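Local atomic coordinates of putative aminomethyltransferase (Leptospirillum rubarum, PDB entry 3TTG), a protein that probably binds a folate, as relatives of the glycine cleavage T-protein do, and may act as an aminomethyltransferase. Residues His134-Leu140 with Ala188-Ile194; Arg45-Glu51 with Lys99-Pro105; Ser147-Leu152 with Ser203-Phe207. One frame throughout, in Å; residues are numbered along the deposited sequence. Where two conformers were deposited one is given.

Overall arrangement
All three contacts lie in the region that matches the aminomethyltransferase folate-binding family. From the N terminus, contact 2 closes first: strand 99-103 returns antiparallel to strand 48-51 and shuts a loop of 47 residues before contact 1 opens. Strand 135-141 then pairs with strand 187-193 in a different sheet, making contact 1. The helix following each of these strands, 145-152 and 197-211, meets the other in contact 3, so contacts 1 and 3 cross along the chain. The two helices cover one face of the contact 1 sheet, while Glu137 and Phe191 on its other face reach Arg45, Ser47 and Phe103 of contact 2.

Contact 1 (His134-Leu140 with Ala188-Ile194); sequences HFREIRL and ADLFIPI
Two carboxylates lie side by side here, Glu137 OE2 only 3.8 Å from Asp189 OD1, and Arg139 and a water probably ease the repulsion. Arg139 grips Glu137 side-on, NE going to OE2 (2.8 Å) and NH2 to OE1, both nitrogens coming from above the carboxylate plane. Its salt bridge to Asp189 is long, NE to OD1 3.9 Å, with guanidinium and carboxylate planes 59° apart. Water 1 donates to Glu137 OE2 and, weakly, to Asp189 OD2, which His174 also holds, while Glu137 OE1 accepts a hydrogen bond from the backbone N of Arg45. With CG anti to the backbone N (chi1 -166°) and the chain extended beyond it, Glu137 runs along the Phe191 ring: CG sits over one face, 4.0 Å from the centroid, in a CH-pi contact, and the carboxylate is turned just 22° from the ring plane. A glutamine here would probably weaken the grip of Arg139 by removing the negative charge, leaving the guanidinium less firmly fixed.

Beneath these groups lies a regular antiparallel ladder, the pairing of strands 135-141 and 187-193 inside a six-stranded mixed sheet. Arg136, Ile138 and Leu140 form hydrogen-bonded pairs with Ile192, Leu190 and Ala188; Ile194 N to His134 O adds a further bond at the strand end. The face bearing Ile138, Leu140, Leu190 and Ile192 is largely apolar and is covered by helices 145-152 and 197-211; Arg136 at its end is the exception, its guanidinium on Phe197. Ile138 CD1 meets Ile192 CG1 at 4.1 Å, and Leu140 CD1 touches Leu190 CD1 at 4.0 Å. At the far end the edge of the Phe135 ring faces the peptide joining Ile192 to Pro193, and the Ile194 side chain crosses that of Arg136 at about a right angle, CD1 3.7 Å from CG.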
loop_
_atom_site.group_PDB
_atom_site.type_symbol
_atom_site.label_atom_id
_atom_site.label_comp_id
_atom_site.label_asym_id
_atom_site.label_seq_id
_atom_site.Cartn_x
_atom_site.Cartn_y
_atom_site.Cartn_z
ATOM N N HIS A 134 -11.191 -2.682 -18.582
ATOM C CA HIS A 134 -12.653 -2.622 -18.374
ATOM C C HIS A 134 -13.047 -1.660 -17.246
ATOM O O HIS A 134 -14.226 -1.332 -17.143
ATOM C CB HIS A 134 -13.209 -4.035 -18.024
ATOM C CG HIS A 134 -12.977 -5.042 -19.108
ATOM N ND1 HIS A 134 -13.691 -6.231 -19.152
ATOM C CD2 HIS A 134 -12.240 -4.942 -20.243
ATOM C CE1 HIS A 134 -13.301 -6.844 -20.265
ATOM N NE2 HIS A 134 -12.432 -6.100 -20.951
ATOM N N PHE A 135 -12.095 -1.229 -16.395
ATOM C CA PHE A 135 -12.420 -0.427 -15.211
ATOM C C PHE A 135 -11.572 0.815 -15.039
ATOM O O PHE A 135 -10.394 0.787 -15.373
ATOM C CB PHE A 135 -12.191 -1.294 -13.971
ATOM C CG PHE A 135 -12.912 -2.624 -14.029
ATOM C CD1 PHE A 135 -14.301 -2.689 -13.914
ATOM C CD2 PHE A 135 -12.211 -3.807 -14.227
ATOM C CE1 PHE A 135 -14.964 -3.905 -14.008
ATOM C CE2 PHE A 135 -12.886 -5.026 -14.358
ATOM C CZ PHE A 135 -14.248 -5.068 -14.269
ATOM N N ARG A 136 -12.165 1.872 -14.484
ATOM C CA ARG A 136 -11.485 3.095 -14.012
ATOM C C ARG A 136 -11.421 3.001 -12.456
ATOM O O ARG A 136 -12.439 2.696 -11.831
ATOM C CB ARG A 136 -12.254 4.346 -14.466
ATOM C CG ARG A 136 -12.159 4.708 -15.975
ATOM C CD ARG A 136 -10.758 5.132 -16.425
ATOM N NE ARG A 136 -10.187 6.114 -15.500
ATOM C CZ ARG A 136 -10.327 7.434 -15.569
ATOM N NH1 ARG A 136 -10.983 7.996 -16.583
ATOM N NH2 ARG A 136 -9.771 8.207 -14.652
ATOM N N GLU A 137 -10.270 3.291 -11.832
ATOM C CA GLU A 137 -10.136 3.272 -10.377
ATOM C C GLU A 137 -10.430 4.679 -9.774
ATOM O O GLU A 137 -10.064 5.713 -10.341
ATOM C CB GLU A 137 -8.760 2.765 -9.953
ATOM C CG GLU A 137 -8.674 2.412 -8.473
ATOM C CD GLU A 137 -7.341 1.876 -7.959
ATOM O OE1 GLU A 137 -6.367 1.799 -8.739
ATOM O OE2 GLU A 137 -7.234 1.665 -6.731
ATOM N N ILE A 138 -11.212 4.706 -8.711
ATOM C CA ILE A 138 -11.479 5.922 -7.916
ATOM C C ILE A 138 -11.141 5.526 -6.527
ATOM O O ILE A 138 -11.634 4.489 -6.071
ATOM C CB ILE A 138 -12.937 6.452 -7.988
ATOM C CG1 ILE A 138 -13.450 6.584 -9.416
ATOM C CG2 ILE A 138 -13.081 7.751 -7.184
ATOM C CD1 ILE A 138 -14.960 6.988 -9.560
ATOM N N ARG A 139 -10.372 6.342 -5.814
ATOM C CA ARG A 139 -10.019 6.015 -4.433
ATOM C C ARG A 139 -10.636 6.958 -3.440
ATOM O O ARG A 139 -10.686 8.193 -3.650
ATOM C CB ARG A 139 -8.527 6.022 -4.237
ATOM C CG ARG A 139 -7.886 4.964 -5.064
ATOM C CD ARG A 139 -6.449 4.804 -4.774
ATOM N NE ARG A 139 -5.845 3.928 -5.788
ATOM C CZ ARG A 139 -4.568 3.959 -6.180
ATOM N NH1 ARG A 139 -3.701 4.751 -5.576
ATOM N NH2 ARG A 139 -4.150 3.181 -7.178
ATOM N N LEU A 140 -11.031 6.368 -2.278
ATOM C CA LEU A 140 -11.593 7.108 -1.168
ATOM C C LEU A 140 -10.717 6.897 0.046
ATOM O O LEU A 140 -10.281 5.769 0.258
ATOM C CB LEU A 140 -13.019 6.630 -0.855
ATOM C CG LEU A 140 -14.140 7.016 -1.832
ATOM C CD1 LEU A 140 -15.418 6.232 -1.459
ATOM C CD2 LEU A 140 -14.380 8.495 -1.827
ATOM N N ALA A 188 -10.757 2.921 0.547
ATOM C CA ALA A 188 -11.536 2.126 -0.367
ATOM C C ALA A 188 -11.138 2.421 -1.800
ATOM O O ALA A 188 -10.895 3.581 -2.163
ATOM C CB ALA A 188 -13.009 2.399 -0.185
ATOM N N ASP A 189 -11.024 1.358 -2.604
ATOM C CA ASP A 189 -10.710 1.452 -4.026
ATOM C C ASP A 189 -11.882 0.951 -4.825
ATOM O O ASP A 189 -12.266 -0.219 -4.733
ATOM C CB ASP A 189 -9.494 0.667 -4.392
ATOM C CG ASP A 189 -8.284 0.971 -3.514
ATOM O OD1 ASP A 189 -8.103 2.167 -3.113
ATOM O OD2 ASP A 189 -7.575 0.025 -3.167
ATOM N N LEU A 190 -12.401 1.806 -5.649
ATOM C CA LEU A 190 -13.555 1.493 -6.464
ATOM C C LEU A 190 -13.105 1.251 -7.898
ATOM O O LEU A 190 -12.536 2.154 -8.483
ATOM C CB LEU A 190 -14.556 2.659 -6.436
ATOM C CG LEU A 190 -15.299 2.993 -5.155
ATOM C CD1 LEU A 190 -14.360 3.403 -4.034
ATOM C CD2 LEU A 190 -16.256 4.166 -5.382
ATOM N N PHE A 191 -13.388 0.076 -8.471
ATOM C CA PHE A 191 -13.096 -0.236 -9.888
ATOM C C PHE A 191 -14.393 -0.200 -10.624
ATOM O O PHE A 191 -15.197 -1.125 -10.501
ATOM C CB PHE A 191 -12.416 -1.599 -9.974
ATOM C CG PHE A 191 -11.009 -1.522 -9.439
ATOM C CD1 PHE A 191 -9.932 -1.335 -10.292
ATOM C CD2 PHE A 191 -10.756 -1.698 -8.101
ATOM C CE1 PHE A 191 -8.627 -1.282 -9.790
ATOM C CE2 PHE A 191 -9.465 -1.567 -7.598
ATOM C CZ PHE A 191 -8.409 -1.420 -8.461
ATOM N N ILE A 192 -14.649 0.935 -11.307
ATOM C CA ILE A 192 -15.918 1.256 -11.948
ATOM C C ILE A 192 -15.887 0.897 -13.427
ATOM O O ILE A 192 -14.946 1.305 -14.099
ATOM C CB ILE A 192 -16.179 2.778 -11.745
ATOM C CG1 ILE A 192 -16.145 3.120 -10.219
ATOM C CG2 ILE A 192 -17.510 3.186 -12.374
ATOM C CD1 ILE A 192 -17.210 2.327 -9.323
ATOM N N PRO A 193 -16.914 0.197 -13.971
ATOM C CA PRO A 193 -16.917 -0.089 -15.400
ATOM C C PRO A 193 -16.773 1.197 -16.212
ATOM O O PRO A 193 -17.395 2.213 -15.890
ATOM C CB PRO A 193 -18.296 -0.718 -15.619
ATOM C CG PRO A 193 -18.593 -1.381 -14.326
ATOM C CD PRO A 193 -18.137 -0.352 -13.334
ATOM N N ILE A 194 -15.967 1.161 -17.244
ATOM C CA ILE A 194 -15.713 2.344 -18.092
ATOM C C ILE A 194 -16.994 3.139 -18.436
ATOM O O ILE A 194 -17.014 4.373 -18.319
ATOM C CB ILE A 194 -15.024 1.939 -19.420
ATOM C CG1 ILE A 194 -13.658 1.272 -19.248
ATOM C CG2 ILE A 194 -14.857 3.174 -20.294
ATOM C CD1 ILE A 194 -12.760 1.914 -18.344
HETATM O O HOH W 1 -5.955 -0.178 -5.463
HETATM O O HOH W 2 -8.163 4.344 -1.081
#

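Contact 2 (Arg45-Glu51 with Lys99-Pro105); sequences RPSIFVE and KIALFPP
Arg45 NH1 donates to Phe103 O at 2.8 Å, a somewhat bent bond (146° at the hydrogen) that reaches the carbonyl from 26° outside its plane. The same nitrogen forms a salt bridge with Asp90, so NH1 is gripped by both a backbone carbonyl and a carboxylate, with Pro105 CA over one face of the guanidinium. The extended arginine chain passes Pro104 O on the way, CG coming within 3.1 Å. Next to it the rings of Pro46 and Pro104 meet obliquely, CG to CG 3.8 Å, and the Ile48 side chain crosses that of Pro104 at about a right angle, CG1 touching CD. Pro46 O is buried without a hydrogen-bond partner; its neighbour across the contact is Phe103 CA, whose C-H points at it over 3.4 Å. Ser47 OG lies against Phe103 CE1.

Further along, the main chains pair regularly, Ile48 exchanging two bonds with Leu102 and Val50 two with Ile100. Between these pairs, CE1 of the Phe49 ring presses on the Ala101 methyl, CB, at 3.4 Å. The other face carries Val50 CG2 against Leu102 CD1 at 4.0 Å, and helices 55-60 and 109-118 pack on it. This is ordinary antiparallel pairing of two neighbouring strands, 48-51 and 99-103, in the five-stranded sheet of the folate-binding-type domain.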
loop_
_atom_site.group_PDB
_atom_site.type_symbol
_atom_site.label_atom_id
_atom_site.label_comp_id
_atom_site.label_asym_id
_atom_site.label_seq_id
_atom_site.Cartn_x
_atom_site.Cartn_y
_atom_site.Cartn_z
ATOM N N ARG A 45 -4.274 0.387 -10.228
ATOM C CA ARG A 45 -3.805 -0.971 -10.137
ATOM C C ARG A 45 -4.458 -1.804 -11.283
ATOM O O ARG A 45 -5.671 -1.697 -11.578
ATOM C CB ARG A 45 -4.155 -1.612 -8.815
ATOM C CG ARG A 45 -3.326 -1.125 -7.642
ATOM C CD ARG A 45 -3.513 -1.971 -6.401
ATOM N NE ARG A 45 -2.571 -1.576 -5.361
ATOM C CZ ARG A 45 -1.513 -2.254 -4.893
ATOM N NH1 ARG A 45 -1.244 -3.480 -5.328
ATOM N NH2 ARG A 45 -0.750 -1.728 -3.947
ATOM N N PRO A 46 -3.699 -2.695 -11.914
ATOM C CA PRO A 46 -4.324 -3.656 -12.853
ATOM C C PRO A 46 -5.330 -4.578 -12.159
ATOM O O PRO A 46 -5.297 -4.754 -10.949
ATOM C CB PRO A 46 -3.122 -4.497 -13.383
ATOM C CG PRO A 46 -1.914 -3.686 -13.038
ATOM C CD PRO A 46 -2.249 -2.941 -11.762
ATOM N N SER A 47 -6.244 -5.141 -12.938
ATOM C CA SER A 47 -7.330 -6.051 -12.524
ATOM C C SER A 47 -7.081 -7.378 -13.132
ATOM O O SER A 47 -7.431 -7.567 -14.291
ATOM C CB SER A 47 -8.680 -5.496 -13.022
ATOM O OG SER A 47 -9.108 -4.450 -12.194
ATOM N N ILE A 48 -6.452 -8.296 -12.404
ATOM C CA ILE A 48 -6.062 -9.595 -12.959
ATOM C C ILE A 48 -6.904 -10.675 -12.389
ATOM O O ILE A 48 -7.011 -10.794 -11.166
ATOM C CB ILE A 48 -4.572 -9.897 -12.658
ATOM C CG1 ILE A 48 -3.629 -8.766 -13.063
ATOM C CG2 ILE A 48 -4.145 -11.231 -13.298
ATOM C CD1 ILE A 48 -3.719 -8.357 -14.613
ATOM N N PHE A 49 -7.490 -11.498 -13.242
ATOM C CA PHE A 49 -8.341 -12.591 -12.732
ATOM C C PHE A 49 -7.723 -13.932 -13.013
ATOM O O PHE A 49 -7.090 -14.130 -14.059
ATOM C CB PHE A 49 -9.746 -12.495 -13.318
ATOM C CG PHE A 49 -10.480 -11.290 -12.741
ATOM C CD1 PHE A 49 -11.254 -11.411 -11.597
ATOM C CD2 PHE A 49 -10.192 -10.010 -13.184
ATOM C CE1 PHE A 49 -11.890 -10.296 -11.044
ATOM C CE2 PHE A 49 -10.825 -8.893 -12.623
ATOM C CZ PHE A 49 -11.641 -9.039 -11.544
ATOM N N VAL A 50 -7.887 -14.861 -12.063
ATOM C CA VAL A 50 -7.397 -16.222 -12.195
ATOM C C VAL A 50 -8.580 -17.190 -12.025
ATOM O O VAL A 50 -9.254 -17.212 -10.987
ATOM C CB VAL A 50 -6.249 -16.563 -11.239
ATOM C CG1 VAL A 50 -5.669 -17.946 -11.572
ATOM C CG2 VAL A 50 -5.168 -15.492 -11.304
ATOM N N GLU A 51 -8.784 -18.022 -13.023
ATOM C CA GLU A 51 -9.838 -19.020 -13.016
ATOM C C GLU A 51 -9.284 -20.382 -13.274
ATOM O O GLU A 51 -8.106 -20.523 -13.630
ATOM C CB GLU A 51 -10.871 -18.633 -14.081
ATOM C CG GLU A 51 -10.474 -18.931 -15.507
ATOM C CD GLU A 51 -11.445 -18.399 -16.557
ATOM O OE1 GLU A 51 -11.580 -19.062 -17.613
ATOM O OE2 GLU A 51 -12.078 -17.339 -16.325
ATOM N N LYS A 99 -13.585 -17.332 -9.356
ATOM C CA LYS A 99 -12.409 -16.558 -9.768
ATOM C C LYS A 99 -11.674 -15.956 -8.581
ATOM O O LYS A 99 -12.290 -15.592 -7.589
ATOM C CB LYS A 99 -12.785 -15.417 -10.732
ATOM C CG LYS A 99 -13.071 -15.879 -12.132
ATOM C CD LYS A 99 -13.184 -14.706 -13.123
ATOM C CE LYS A 99 -14.599 -14.213 -13.353
ATOM N NZ LYS A 99 -15.203 -14.832 -14.557
ATOM N N ILE A 100 -10.336 -15.816 -8.708
ATOM C CA ILE A 100 -9.513 -15.088 -7.733
ATOM C C ILE A 100 -9.165 -13.771 -8.417
ATOM O O ILE A 100 -8.747 -13.796 -9.573
ATOM C CB ILE A 100 -8.266 -15.884 -7.238
ATOM C CG1 ILE A 100 -8.716 -17.162 -6.471
ATOM C CG2 ILE A 100 -7.428 -15.013 -6.290
ATOM C CD1 ILE A 100 -7.596 -18.297 -6.267
ATOM N N ALA A 101 -9.462 -12.620 -7.787
ATOM C CA ALA A 101 -9.118 -11.284 -8.333
ATOM C C ALA A 101 -7.844 -10.786 -7.682
ATOM O O ALA A 101 -7.748 -10.846 -6.479
ATOM C CB ALA A 101 -10.250 -10.306 -8.071
ATOM N N LEU A 102 -6.869 -10.338 -8.456
ATOM C CA LEU A 102 -5.604 -9.855 -7.970
ATOM C C LEU A 102 -5.400 -8.485 -8.481
ATOM O O LEU A 102 -5.532 -8.230 -9.696
ATOM C CB LEU A 102 -4.403 -10.765 -8.421
ATOM C CG LEU A 102 -4.477 -12.220 -8.020
ATOM C CD1 LEU A 102 -3.404 -13.048 -8.738
ATOM C CD2 LEU A 102 -4.361 -12.380 -6.507
ATOM N N PHE A 103 -4.988 -7.609 -7.583
ATOM C CA PHE A 103 -4.709 -6.192 -7.931
ATOM C C PHE A 103 -3.255 -5.871 -7.578
ATOM O O PHE A 103 -2.953 -5.432 -6.455
ATOM C CB PHE A 103 -5.671 -5.254 -7.249
ATOM C CG PHE A 103 -7.096 -5.615 -7.588
ATOM C CD1 PHE A 103 -7.783 -4.934 -8.577
ATOM C CD2 PHE A 103 -7.783 -6.569 -6.850
ATOM C CE1 PHE A 103 -9.090 -5.282 -8.907
ATOM C CE2 PHE A 103 -9.114 -6.866 -7.125
ATOM C CZ PHE A 103 -9.740 -6.271 -8.206
ATOM N N PRO A 104 -2.334 -6.121 -8.532
ATOM C CA PRO A 104 -0.914 -5.802 -8.309
ATOM C C PRO A 104 -0.656 -4.291 -8.440
ATOM O O PRO A 104 -1.597 -3.535 -8.614
ATOM C CB PRO A 104 -0.234 -6.604 -9.397
ATOM C CG PRO A 104 -1.171 -6.462 -10.537
ATOM C CD PRO A 104 -2.524 -6.646 -9.900
ATOM N N PRO A 105 0.576 -3.828 -8.243
ATOM C CA PRO A 105 0.818 -2.385 -8.280
ATOM C C PRO A 105 0.594 -1.748 -9.642
ATOM O O PRO A 105 0.834 -2.371 -10.670
ATOM C CB PRO A 105 2.315 -2.270 -7.903
ATOM C CG PRO A 105 2.654 -3.563 -7.204
ATOM C CD PRO A 105 1.813 -4.579 -7.860
#

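Contact 3 (Ser147-Leu152 with Ser203-Phe207); sequences SVLLSL and SLEDF
Helices 145-152 and 197-211 pack together on one face of the mixed sheet, each following one of the paired strands 135-141 and 187-193: the helical layer of an alpha/beta sandwich. Their short segments here run at 129° to each other, with axes 11.0 Å apart at closest approach, and no hydrogen bond links the two segments; the join is van der Waals packing, mostly between side chains. Phe207 makes the largest single contribution. A chi1 of -162° swings the ring away from its own backbone N and across to the other helix, where it enters between Val148 and Ser151. Val148 CG2 touches CE2 of the ring at 3.3 Å and Ser151 OG meets CE1, also at 3.3 Å; both approaches are oblique to the ring.

Toward the sheet, Leu204 CD2 fits between two methyls of the facing helix, Val148 CG1 and Leu152 CD1, each 3.6 Å away. Leu204 crosses both of these side chains at about a right angle, and this apolar group continues onto Ile138 and Leu140 of the strand below. At the end of helix 145-152, the other branch of Leu152 is packed tightly, its CD2 lying 3.5 Å from Ser203 CB.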
loop_
_atom_site.group_PDB
_atom_site.type_symbol
_atom_site.label_atom_id
_atom_site.label_comp_id
_atom_site.label_asym_id
_atom_site.label_seq_id
_atom_site.Cartn_x
_atom_site.Cartn_y
_atom_site.Cartn_z
ATOM N N SER A 147 -19.621 6.095 4.525
ATOM C CA SER A 147 -20.830 6.901 4.261
ATOM C C SER A 147 -20.911 7.294 2.788
ATOM O O SER A 147 -22.001 7.325 2.230
ATOM C CB SER A 147 -20.885 8.155 5.146
ATOM O OG SER A 147 -20.167 9.259 4.612
ATOM N N VAL A 148 -19.765 7.549 2.149
ATOM C CA VAL A 148 -19.742 7.908 0.726
ATOM C C VAL A 148 -20.140 6.673 -0.076
ATOM O O VAL A 148 -20.921 6.795 -1.008
ATOM C CB VAL A 148 -18.354 8.439 0.274
ATOM C CG1 VAL A 148 -18.328 8.697 -1.229
ATOM C CG2 VAL A 148 -17.936 9.687 1.057
ATOM N N LEU A 149 -19.634 5.470 0.303
ATOM C CA LEU A 149 -19.988 4.239 -0.433
ATOM C C LEU A 149 -21.497 3.938 -0.277
ATOM O O LEU A 149 -22.177 3.652 -1.264
ATOM C CB LEU A 149 -19.164 3.048 0.078
ATOM C CG LEU A 149 -17.684 3.159 -0.209
ATOM C CD1 LEU A 149 -16.946 2.114 0.521
ATOM C CD2 LEU A 149 -17.415 3.159 -1.688
ATOM N N LEU A 150 -22.003 4.044 0.960
ATOM C CA LEU A 150 -23.425 3.833 1.268
ATOM C C LEU A 150 -24.331 4.772 0.502
ATOM O O LEU A 150 -25.476 4.426 0.282
ATOM C CB LEU A 150 -23.708 3.989 2.756
ATOM C CG LEU A 150 -23.164 2.894 3.640
ATOM C CD1 LEU A 150 -23.166 3.324 5.065
ATOM C CD2 LEU A 150 -23.958 1.595 3.474
ATOM N N SER A 151 -23.846 5.956 0.125
ATOM C CA SER A 151 -24.611 6.901 -0.663
ATOM C C SER A 151 -24.658 6.459 -2.115
ATOM O O SER A 151 -25.735 6.449 -2.697
ATOM C CB SER A 151 -24.015 8.298 -0.558
ATOM O OG SER A 151 -24.863 9.249 -1.178
ATOM N N LEU A 152 -23.518 6.085 -2.711
ATOM C CA LEU A 152 -23.527 5.646 -4.110
ATOM C C LEU A 152 -24.185 4.274 -4.317
ATOM O O LEU A 152 -24.744 4.036 -5.386
ATOM C CB LEU A 152 -22.109 5.530 -4.686
ATOM C CG LEU A 152 -21.271 6.772 -4.940
ATOM C CD1 LEU A 152 -19.824 6.360 -5.276
ATOM C CD2 LEU A 152 -21.819 7.601 -6.093
ATOM N N SER A 203 -21.610 11.949 -9.666
ATOM C CA SER A 203 -22.191 11.628 -8.364
ATOM C C SER A 203 -21.213 11.950 -7.233
ATOM O O SER A 203 -21.594 12.640 -6.293
ATOM C CB SER A 203 -22.613 10.174 -8.280
ATOM O OG SER A 203 -23.795 9.992 -9.051
ATOM N N LEU A 204 -19.941 11.519 -7.341
ATOM C CA LEU A 204 -18.960 11.832 -6.309
ATOM C C LEU A 204 -18.656 13.319 -6.173
ATOM O O LEU A 204 -18.462 13.751 -5.047
ATOM C CB LEU A 204 -17.674 11.053 -6.558
ATOM C CG LEU A 204 -17.817 9.578 -6.234
ATOM C CD1 LEU A 204 -16.702 8.790 -6.800
ATOM C CD2 LEU A 204 -17.934 9.348 -4.711
ATOM N N GLU A 205 -18.644 14.111 -7.269
ATOM C CA GLU A 205 -18.388 15.560 -7.204
ATOM C C GLU A 205 -19.495 16.255 -6.400
ATOM O O GLU A 205 -19.212 17.141 -5.597
ATOM C CB GLU A 205 -18.299 16.183 -8.622
ATOM C CG GLU A 205 -16.998 15.893 -9.362
ATOM C CD GLU A 205 -17.028 16.108 -10.867
ATOM O OE1 GLU A 205 -18.020 16.679 -11.383
ATOM O OE2 GLU A 205 -16.041 15.711 -11.530
ATOM N N ASP A 206 -20.756 15.832 -6.610
ATOM C CA ASP A 206 -21.912 16.349 -5.868
ATOM C C ASP A 206 -21.773 16.009 -4.382
ATOM O O ASP A 206 -21.880 16.885 -3.532
ATOM C CB ASP A 206 -23.243 15.762 -6.398
ATOM C CG ASP A 206 -23.605 16.099 -7.845
ATOM O OD1 ASP A 206 -23.035 17.075 -8.391
ATOM O OD2 ASP A 206 -24.480 15.396 -8.422
ATOM N N PHE A 207 -21.478 14.745 -4.079
ATOM C CA PHE A 207 -21.321 14.288 -2.705
ATOM C C PHE A 207 -20.201 15.027 -2.008
ATOM O O PHE A 207 -20.362 15.432 -0.863
ATOM C CB PHE A 207 -21.073 12.774 -2.633
ATOM C CG PHE A 207 -21.342 12.228 -1.256
ATOM C CD1 PHE A 207 -22.615 11.836 -0.886
ATOM C CD2 PHE A 207 -20.337 12.172 -0.310
ATOM C CE1 PHE A 207 -22.868 11.352 0.398
ATOM C CE2 PHE A 207 -20.588 11.682 0.968
ATOM C CZ PHE A 207 -21.850 11.256 1.311
#